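Local coordinates for protein flagellin B1 (Methanocaldococcus jannaschii DSM 2661, PDB 5YA6) that probably serves as a building subunit of the archaellum, the rotating filament of archaeal motility, and binds a calcium ion in its beta-rich fold, at residues B[105-109]-B[110-114]; B[44-47]-B[48-51]; B[53-57]-B[58-62]. All blocks are in the same frame, centred on the assembly; numbering follows the deposited sequence.

Contact 1: B[105-109]-B[110-114]; sequences GSLSN and GVINK. With CA (calcium ion), chain D.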
ATOM      1  N   GLY B 105       5.212  30.537  -0.490  1.00 19.19           N
ATOM      2  CA  GLY B 105       6.425  30.156   0.279  1.00 18.69           C
ATOM      3  C   GLY B 105       6.261  29.216   1.491  1.00 17.48           C
ATOM      4  O   GLY B 105       7.235  28.873   2.125  1.00 19.96           O
ATOM      5  N   SER B 106       5.017  28.794   1.755  1.00 16.76           N
ATOM      6  CA  SER B 106       4.679  27.995   2.942  1.00 15.67           C
ATOM      7  C   SER B 106       5.492  26.685   3.083  1.00 14.43           C
ATOM      8  O   SER B 106       5.811  26.259   4.207  1.00 15.56           O
ATOM      9  CB  SER B 106       3.149  27.720   2.954  1.00 15.57           C
ATOM     10  OG  SER B 106       2.732  26.908   1.887  1.00 15.18           O
ATOM     11  N   LEU B 107       5.845  26.049   1.956  1.00 15.98           N
ATOM     12  CA  LEU B 107       6.621  24.801   2.008  1.00 16.17           C
ATOM     13  C   LEU B 107       8.016  24.927   2.601  1.00 18.34           C
ATOM     14  O   LEU B 107       8.554  23.948   3.152  1.00 18.81           O
ATOM     15  CB  LEU B 107       6.697  24.114   0.645  1.00 15.37           C
ATOM     16  CG  LEU B 107       5.468  23.350   0.220  1.00 16.76           C
ATOM     17  CD1 LEU B 107       5.653  22.968  -1.225  1.00 16.54           C
ATOM     18  CD2 LEU B 107       5.306  22.088   1.055  1.00 14.93           C
ATOM     19  N   SER B 108       8.570  26.141   2.569  1.00 20.58           N
ATOM     20  CA  SER B 108       9.838  26.406   3.199  1.00 21.12           C
ATOM     21  C   SER B 108       9.748  26.429   4.711  1.00 20.48           C
ATOM     22  O   SER B 108      10.761  26.306   5.362  1.00 19.49           O
ATOM     23  CB  SER B 108      10.517  27.671   2.625  1.00 23.24           C
ATOM     24  OG  SER B 108      10.765  27.481   1.208  1.00 26.02           O
ATOM     25  N   ASN B 109       8.539  26.538   5.274  1.00 19.29           N
ATOM     26  CA  ASN B 109       8.313  26.210   6.659  1.00 21.91           C
ATOM     27  C   ASN B 109       7.648  24.847   6.913  1.00 19.42           C
ATOM     28  O   ASN B 109       7.115  24.605   8.008  1.00 18.90           O
ATOM     29  CB  ASN B 109       7.496  27.313   7.314  1.00 25.85           C
ATOM     30  CG  ASN B 109       8.367  28.181   8.142  1.00 34.94           C
ATOM     31  OD1 ASN B 109       8.827  27.757   9.202  1.00 45.15           O
ATOM     32  ND2 ASN B 109       8.726  29.344   7.611  1.00 34.74           N
ATOM     33  N   GLY B 110       7.648  24.000   5.883  1.00 17.26           N
ATOM     34  CA  GLY B 110       7.084  22.637   6.040  1.00 17.41           C
ATOM     35  C   GLY B 110       5.553  22.602   6.043  1.00 18.43           C
ATOM     36  O   GLY B 110       4.970  21.660   6.612  1.00 18.57           O
ATOM     37  N   VAL B 111       4.905  23.600   5.442  1.00 16.28           N
ATOM     38  CA  VAL B 111       3.444  23.720   5.405  1.00 16.08           C
ATOM     39  C   VAL B 111       2.990  23.733   3.956  1.00 13.28           C
ATOM     40  O   VAL B 111       3.402  24.567   3.156  1.00 13.88           O
ATOM     41  CB  VAL B 111       2.903  24.985   6.103  1.00 16.92           C
ATOM     42  CG1 VAL B 111       1.387  25.099   5.869  1.00 19.42           C
ATOM     43  CG2 VAL B 111       3.167  24.942   7.586  1.00 17.36           C
ATOM     44  N   ILE B 112       2.072  22.811   3.626  1.00 13.27           N
ATOM     45  CA  ILE B 112       1.516  22.694   2.255  1.00 12.88           C
ATOM     46  C   ILE B 112       0.087  23.252   2.261  1.00 14.36           C
ATOM     47  O   ILE B 112      -0.684  22.893   3.137  1.00 14.65           O
ATOM     48  CB  ILE B 112       1.571  21.234   1.681  1.00 13.09           C
ATOM     49  CG1 ILE B 112       1.446  21.202   0.161  1.00 13.23           C
ATOM     50  CG2 ILE B 112       0.642  20.263   2.414  1.00 13.25           C
ATOM     51  CD1 ILE B 112       1.654  19.864  -0.459  1.00 13.66           C
ATOM     52  N   ASN B 113      -0.186  24.189   1.362  1.00 15.48           N
ATOM     53  CA  ASN B 113      -1.511  24.797   1.303  1.00 16.46           C
ATOM     54  C   ASN B 113      -2.016  24.919  -0.088  1.00 18.35           C
ATOM     55  O   ASN B 113      -1.446  24.429  -1.004  1.00 16.99           O
ATOM     56  CB  ASN B 113      -1.566  26.055   2.162  1.00 17.78           C
ATOM     57  CG  ASN B 113      -0.692  27.168   1.674  1.00 18.57           C
ATOM     58  OD1 ASN B 113      -0.241  27.164   0.570  1.00 18.51           O
ATOM     59  ND2 ASN B 113      -0.431  28.137   2.540  1.00 20.90           N
ATOM     60  N   LYS B 114      -3.211  25.464  -0.208  1.00 21.11           N
ATOM     61  CA  LYS B 114      -3.913  25.433  -1.468  1.00 21.47           C
ATOM     62  C   LYS B 114      -3.033  25.769  -2.682  1.00 21.03           C
ATOM     63  O   LYS B 114      -2.370  26.834  -2.716  1.00 22.32           O
ATOM     64  CB  LYS B 114      -5.100  26.428  -1.382  1.00 22.50           C
ATOM     65  CG  LYS B 114      -5.850  26.538  -2.704  1.00 24.00           C
ATOM     66  CD  LYS B 114      -7.055  27.459  -2.579  1.00 27.85           C
ATOM     67  CE  LYS B 114      -7.690  27.662  -3.960  1.00 30.58           C
ATOM     68  NZ  LYS B 114      -8.916  28.496  -3.890  1.00 35.57           N
TER
HETATM   69 CA    CA D 301       1.928  27.450  -0.310  1.00 17.45          CA
HETATM   70  O   HOH W   1       0.762  28.995  -1.809  1.00 18.74           O
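Ser106 and Asn113 meet at the calcium ion, each giving it a side-chain oxygen: OG of Ser106 and OD1 of Asn113 both lie 2.4 Å from the metal. The serine hydroxyl has a second task, since it donates its proton to the carbonyl O of Val111, with OG 2.7 Å from that oxygen and above the carbonyl plane. One torsion serves both bonds: with chi1 at 66°, OG sits between the backbone N and the carbonyl carbon and faces strand 111-112. Asp102, Asp104 and Asp116 complete the protein ligands of this loop-borne metal site, and a water 2.5 Å from the calcium joins them. In the short 3-10 turn 106-108, carbonyl O of Ser106 accepts Asn109 N at 2.9 Å and also takes Val111 N, the first strand residue, at 3.1 Å, from the opposite face of its plane. Gly110, at a positive phi of 76°, directs its N to the carbonyl O of Leu107, 2.9 Å away. The N-H of Leu107 is taken by the carboxylate of Asp102, a metal ligand. Beside the polar network, Leu107 and Ile112 run alongside each other, CD2 of Leu107 3.9 Å from CB of Ile112, and both touch Leu47.

Contact 2: B[44-47]-B[48-51]; sequences PIDL and KNAK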
ATOM      1  N   PRO B  44      -4.679  24.224   5.451  1.00 16.71           N
ATOM      2  CA  PRO B  44      -3.237  23.970   5.419  1.00 16.74           C
ATOM      3  C   PRO B  44      -2.861  22.759   6.247  1.00 16.42           C
ATOM      4  O   PRO B  44      -3.438  22.492   7.310  1.00 17.75           O
ATOM      5  CB  PRO B  44      -2.643  25.252   5.984  1.00 19.57           C
ATOM      6  CG  PRO B  44      -3.656  26.306   5.559  1.00 17.97           C
ATOM      7  CD  PRO B  44      -4.968  25.638   5.735  1.00 17.31           C
ATOM      8  N   ILE B  45      -1.825  22.057   5.789  1.00 13.73           N
ATOM      9  CA  ILE B  45      -1.336  20.857   6.440  1.00 13.35           C
ATOM     10  C   ILE B  45       0.169  20.955   6.720  1.00 12.90           C
ATOM     11  O   ILE B  45       0.975  21.206   5.822  1.00 14.52           O
ATOM     12  CB  ILE B  45      -1.607  19.655   5.547  1.00 13.63           C
ATOM     13  CG1 ILE B  45      -3.133  19.466   5.394  1.00 15.32           C
ATOM     14  CG2 ILE B  45      -1.023  18.344   6.141  1.00 14.29           C
ATOM     15  CD1 ILE B  45      -3.450  18.610   4.209  1.00 17.05           C
ATOM     16  N   ASP B  46       0.535  20.712   7.959  1.00 14.27           N
ATOM     17  CA  ASP B  46       1.934  20.699   8.377  1.00 15.40           C
ATOM     18  C   ASP B  46       2.517  19.340   7.953  1.00 14.30           C
ATOM     19  O   ASP B  46       1.987  18.284   8.380  1.00 15.74           O
ATOM     20  CB  ASP B  46       1.983  20.857   9.911  1.00 17.99           C
ATOM     21  CG  ASP B  46       3.380  20.812  10.492  1.00 22.48           C
ATOM     22  OD1 ASP B  46       4.358  20.902   9.747  1.00 17.79           O
ATOM     23  OD2 ASP B  46       3.477  20.675  11.753  1.00 26.57           O
ATOM     24  N   LEU B  47       3.602  19.354   7.166  1.00 11.96           N
ATOM     25  CA  LEU B  47       4.303  18.138   6.698  1.00 13.16           C
ATOM     26  C   LEU B  47       5.397  17.656   7.617  1.00 13.02           C
ATOM     27  O   LEU B  47       5.910  16.542   7.478  1.00 13.11           O
ATOM     28  CB  LEU B  47       4.891  18.358   5.273  1.00 13.16           C
ATOM     29  CG  LEU B  47       3.871  18.643   4.167  1.00 13.92           C
ATOM     30  CD1 LEU B  47       4.490  18.661   2.807  1.00 14.82           C
ATOM     31  CD2 LEU B  47       2.738  17.577   4.163  1.00 13.09           C
ATOM     32  N   LYS B  48       5.772  18.488   8.614  1.00 14.68           N
ATOM     33  CA  LYS B  48       6.987  18.224   9.337  1.00 14.33           C
ATOM     34  C   LYS B  48       6.950  16.933  10.163  1.00 14.10           C
ATOM     35  O   LYS B  48       8.014  16.320  10.316  1.00 16.39           O
ATOM     36  CB  LYS B  48       7.401  19.454  10.199  1.00 15.59           C
ATOM     37  CG  LYS B  48       7.867  20.614   9.362  1.00 16.57           C
ATOM     38  CD  LYS B  48       8.231  21.892  10.125  1.00 18.77           C
ATOM     39  CE  LYS B  48       7.072  22.525  10.906  1.00 19.69           C
ATOM     40  NZ  LYS B  48       6.007  23.015  10.018  1.00 21.12           N
ATOM     41  N   ASN B  49       5.788  16.434  10.615  1.00 17.05           N
ATOM     42  CA  ASN B  49       5.709  15.108  11.301  1.00 19.35           C
ATOM     43  C   ASN B  49       5.111  14.011  10.444  1.00 19.41           C
ATOM     44  O   ASN B  49       4.759  12.948  10.939  1.00 19.00           O
ATOM     45  CB  ASN B  49       4.860  15.277  12.570  1.00 24.61           C
ATOM     46  CG  ASN B  49       5.537  16.170  13.520  1.00 31.21           C
ATOM     47  OD1 ASN B  49       5.162  17.336  13.674  1.00 40.77           O
ATOM     48  ND2 ASN B  49       6.648  15.695  14.055  1.00 34.34           N
ATOM     49  N   ALA B  50       5.008  14.274   9.153  1.00 17.51           N
ATOM     50  CA  ALA B  50       4.332  13.362   8.240  1.00 15.57           C
ATOM     51  C   ALA B  50       5.196  12.151   8.018  1.00 15.65           C
ATOM     52  O   ALA B  50       6.442  12.248   7.920  1.00 15.25           O
ATOM     53  CB  ALA B  50       4.004  14.068   6.918  1.00 14.70           C
ATOM     54  N   LYS B  51       4.582  10.963   7.939  1.00 14.13           N
ATOM     55  CA  LYS B  51       5.300   9.751   7.803  1.00 15.77           C
ATOM     56  C   LYS B  51       4.922   9.151   6.455  1.00 13.10           C
ATOM     57  O   LYS B  51       3.771   9.217   6.059  1.00 14.13           O
ATOM     58  CB  LYS B  51       4.964   8.794   8.920  1.00 19.18           C
ATOM     59  CG  LYS B  51       5.538   9.267  10.280  1.00 24.20           C
ATOM     60  CD  LYS B  51       4.864   8.670  11.496  1.00 29.91           C
ATOM     61  CE  LYS B  51       5.545   9.127  12.796  1.00 35.05           C
ATOM     62  NZ  LYS B  51       5.753  10.627  12.947  1.00 36.61           N
TER
HETATM   63  O   HOH W   2       2.691  16.180  10.019  1.00 18.83           O
HETATM   64  O   HOH W   3       5.700  19.982  13.696  1.00 35.92           O
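Asp46 and Lys48 meet through a single carboxylate oxygen. OD1 of Asp46 takes NZ of Lys48 at 2.7 Å, a salt bridge, and the backbone N of the same lysine at 3.0 Å, the latter bond nearly straight at 165°. The two donors come from opposite faces of the carboxylate plane, each well out of it. NZ gets there because the lysine curls back: its chain runs extended through chi2, then bends at chi3 and chi4 (-62° and -65°), bringing CE and NZ round over OD1 so that the two side chains cross at about a right angle. The other oxygen, OD2, reaches Asn49 through a water that donates to both OD2 of Asp46 and OD1 of Asn49.

Behind this pair is a type I beta turn, Leu47 to Ala50, closed by Ala50 N bonding to Leu47 O at 3.0 Å. It leads the chain from the short strand 45-46 into strand 51-56. Beneath it Leu47 is buried against Phe142, Tyr65 and Ile112, while Lys51 folds back to give its NZ to Asn49 O at 3.2 Å. NZ of Lys48 also bonds to the carbonyl O of Asn109, in the calcium-binding loop. The ammonium thus has a carboxylate and a carbonyl as acceptors, and that environment would be expected to favour its charged form and keep the bent lysine in place.

Contact 3: B[53-57]-B[58-62]; sequences FLIYD and GESHV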
ATOM      1  N   PHE B  53       4.942   5.679   4.539  1.00 12.92           N
ATOM      2  CA  PHE B  53       4.938   4.208   4.720  1.00 14.25           C
ATOM      3  C   PHE B  53       5.070   3.565   3.381  1.00 14.82           C
ATOM      4  O   PHE B  53       4.328   3.937   2.485  1.00 14.00           O
ATOM      5  CB  PHE B  53       3.604   3.798   5.413  1.00 15.13           C
ATOM      6  CG  PHE B  53       3.398   4.392   6.797  1.00 15.49           C
ATOM      7  CD1 PHE B  53       3.830   3.732   7.955  1.00 18.45           C
ATOM      8  CD2 PHE B  53       2.744   5.563   6.955  1.00 16.84           C
ATOM      9  CE1 PHE B  53       3.672   4.318   9.215  1.00 17.93           C
ATOM     10  CE2 PHE B  53       2.555   6.143   8.213  1.00 20.29           C
ATOM     11  CZ  PHE B  53       3.007   5.502   9.354  1.00 19.17           C
ATOM     12  N   LEU B  54       6.030   2.691   3.191  1.00 14.10           N
ATOM     13  CA  LEU B  54       6.205   1.988   1.945  1.00 16.60           C
ATOM     14  C   LEU B  54       6.408   0.488   2.164  1.00 18.72           C
ATOM     15  O   LEU B  54       7.395   0.104   2.772  1.00 20.70           O
ATOM     16  CB  LEU B  54       7.439   2.485   1.246  1.00 18.36           C
ATOM     17  CG  LEU B  54       7.414   3.947   0.767  1.00 18.65           C
ATOM     18  CD1 LEU B  54       8.805   4.358   0.265  1.00 19.35           C
ATOM     19  CD2 LEU B  54       6.405   4.119  -0.344  1.00 19.41           C
ATOM     20  N   ILE B  55       5.599  -0.346   1.530  1.00 14.58           N
ATOM     21  CA  ILE B  55       5.796  -1.785   1.558  1.00 14.44           C
ATOM     22  C   ILE B  55       6.399  -2.260   0.232  1.00 13.48           C
ATOM     23  O   ILE B  55       5.935  -1.934  -0.866  1.00 13.33           O
ATOM     24  CB  ILE B  55       4.419  -2.497   1.722  1.00 13.30           C
ATOM     25  CG1 ILE B  55       3.669  -2.054   2.961  1.00 13.91           C
ATOM     26  CG2 ILE B  55       4.587  -4.042   1.698  1.00 13.05           C
ATOM     27  CD1 ILE B  55       2.154  -2.216   2.913  1.00 14.63           C
ATOM     28  N   TYR B  56       7.471  -3.087   0.331  1.00 14.23           N
ATOM     29  CA  TYR B  56       8.132  -3.625  -0.851  1.00 15.70           C
ATOM     30  C   TYR B  56       8.891  -4.880  -0.371  1.00 15.99           C
ATOM     31  O   TYR B  56       9.568  -4.846   0.644  1.00 16.18           O
ATOM     32  CB  TYR B  56       9.048  -2.562  -1.586  1.00 16.71           C
ATOM     33  CG  TYR B  56       9.961  -3.234  -2.581  1.00 17.37           C
ATOM     34  CD1 TYR B  56       9.479  -3.877  -3.700  1.00 16.40           C
ATOM     35  CD2 TYR B  56      11.350  -3.325  -2.336  1.00 17.18           C
ATOM     36  CE1 TYR B  56      10.285  -4.616  -4.548  1.00 18.29           C
ATOM     37  CE2 TYR B  56      12.172  -3.977  -3.224  1.00 18.50           C
ATOM     38  CZ  TYR B  56      11.670  -4.636  -4.319  1.00 18.15           C
ATOM     39  OH  TYR B  56      12.465  -5.400  -5.112  1.00 21.90           O
ATOM     40  N   ASP B  57       8.721  -5.980  -1.083  1.00 16.13           N
ATOM     41  CA  ASP B  57       9.560  -7.146  -0.943  1.00 17.62           C
ATOM     42  C   ASP B  57       9.522  -7.683   0.479  1.00 17.48           C
ATOM     43  O   ASP B  57      10.522  -8.037   1.018  1.00 16.68           O
ATOM     44  CB  ASP B  57      11.015  -6.816  -1.380  1.00 20.29           C
ATOM     45  CG  ASP B  57      11.893  -8.084  -1.589  1.00 22.54           C
ATOM     46  OD1 ASP B  57      11.377  -9.138  -1.963  1.00 22.94           O
ATOM     47  OD2 ASP B  57      13.083  -7.997  -1.331  1.00 29.11           O
ATOM     48  N   GLY B  58       8.338  -7.721   1.069  1.00 16.01           N
ATOM     49  CA  GLY B  58       8.159  -8.404   2.322  1.00 16.12           C
ATOM     50  C   GLY B  58       8.648  -7.610   3.520  1.00 15.55           C
ATOM     51  O   GLY B  58       8.799  -8.167   4.625  1.00 17.83           O
ATOM     52  N   GLU B  59       8.828  -6.293   3.371  1.00 16.83           N
ATOM     53  CA  GLU B  59       9.132  -5.391   4.463  1.00 16.42           C
ATOM     54  C   GLU B  59       8.321  -4.112   4.382  1.00 16.46           C
ATOM     55  O   GLU B  59       8.079  -3.602   3.310  1.00 18.06           O
ATOM     56  CB  GLU B  59      10.626  -4.971   4.514  1.00 19.92           C
ATOM     57  CG  GLU B  59      11.647  -6.069   4.668  1.00 24.71           C
ATOM     58  CD  GLU B  59      13.079  -5.508   4.798  1.00 27.51           C
ATOM     59  OE1 GLU B  59      13.311  -4.468   5.536  1.00 30.16           O
ATOM     60  OE2 GLU B  59      13.943  -6.085   4.110  1.00 33.00           O
ATOM     61  N   SER B  60       8.012  -3.549   5.530  1.00 17.00           N
ATOM     62  CA  SER B  60       7.329  -2.300   5.633  1.00 20.03           C
ATOM     63  C   SER B  60       8.395  -1.301   6.146  1.00 20.16           C
ATOM     64  O   SER B  60       9.354  -1.688   6.892  1.00 22.83           O
ATOM     65  CB  SER B  60       6.163  -2.417   6.625  1.00 23.23           C
ATOM     66  OG  SER B  60       5.358  -1.246   6.607  1.00 29.61           O
ATOM     67  N   HIS B  61       8.410  -0.117   5.548  1.00 15.38           N
ATOM     68  CA  HIS B  61       9.368   0.937   5.919  1.00 17.50           C
ATOM     69  C   HIS B  61       8.627   2.157   6.285  1.00 17.79           C
ATOM     70  O   HIS B  61       7.624   2.480   5.616  1.00 18.20           O
ATOM     71  CB  HIS B  61      10.293   1.242   4.759  1.00 15.97           C
ATOM     72  CG  HIS B  61      11.069   0.074   4.314  1.00 16.05           C
ATOM     73  ND1 HIS B  61      12.319  -0.208   4.801  1.00 18.55           N
ATOM     74  CD2 HIS B  61      10.765  -0.916   3.451  1.00 16.29           C
ATOM     75  CE1 HIS B  61      12.760  -1.314   4.232  1.00 17.54           C
ATOM     76  NE2 HIS B  61      11.827  -1.767   3.417  1.00 18.51           N
ATOM     77  N   VAL B  62       9.107   2.919   7.296  1.00 17.43           N
ATOM     78  CA  VAL B  62       8.535   4.182   7.691  1.00 17.89           C
ATOM     79  C   VAL B  62       9.648   5.224   7.553  1.00 17.11           C
ATOM     80  O   VAL B  62      10.765   5.033   8.068  1.00 18.41           O
ATOM     81  CB  VAL B  62       8.026   4.211   9.156  1.00 21.18           C
ATOM     82  CG1 VAL B  62       7.237   5.462   9.449  1.00 21.85           C
ATOM     83  CG2 VAL B  62       7.153   2.982   9.411  1.00 24.18           C
TER
HETATM   84  O   HOH W   4      11.964  -3.749   1.488  1.00 20.86           O
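Phe53 and Val62 sit side by side in a beta hairpin with a two-residue loop: strands 51-56 and 59-69 run antiparallel, joined by a type I' turn from Tyr56 to Glu59. Four backbone bonds hold the ladder. Leu54 and His61 form one hydrogen-bonded pair: N of Leu54 lies 2.9 Å from O of His61, in the plane of that carbonyl, and the return bond from His61 N to Leu54 O is 3.0 Å. Tyr56 and Glu59 make the other, with Tyr56 N pointing almost straight at the end of the Glu59 carbonyl. Asp57 and Gly58 take the positive phi angles, 59° and 79°, this turn demands.

Apolar contact is concentrated where CG2 of Val62 lies 3.7 Å from CD1 of Phe53, the methyl coming in obliquely to the ring. Ile55 and Ser60 share this face of the sheet, which meets a second subunit: Ile55 packs on Ile55 of that subunit, and Ser60 OG hydrogen-bonds to Ser60 OG there.

Aromatic and charged groups collect on the other face and at the turn. CB of Asp57 covers the centre of one face of the Tyr56 ring, 3.5 Å above it, while OD2 of Asp57 forms a salt bridge with Lys130. Phe128 meets the rings of both Tyr56 and His61, edge-to-face in the histidine's case. His61 CG lies beside its backbone N (chi1 -59°), which puts CD2 of its ring edge 3.6 Å from Leu54 O. A water lies 2.8 Å from His61 NE2 and donates to the carbonyl O of Tyr56.

Along the chain the order is contact 2, contact 3, contact 1. Contacts 1 and 2 are neighbours, their centres about 10 Å apart: strands 45-46 and 111-112 pair in a small antiparallel sheet, with Gly110 O 2.7 Å from Leu47 N. The calcium-binding loop is thereby joined to the turn at 47-50. That turn leads directly into strand 51-56, the first strand of the contact 3 hairpin; the centres of contacts 2 and 3 lie about 20 Å apart. Contact 3 belongs to the large mixed sheet and lies across the chain's centre from contact 1, the centres of contacts 1 and 3 being about 27 Å apart, which places the metal site and the subunit-facing hairpin at separate ends.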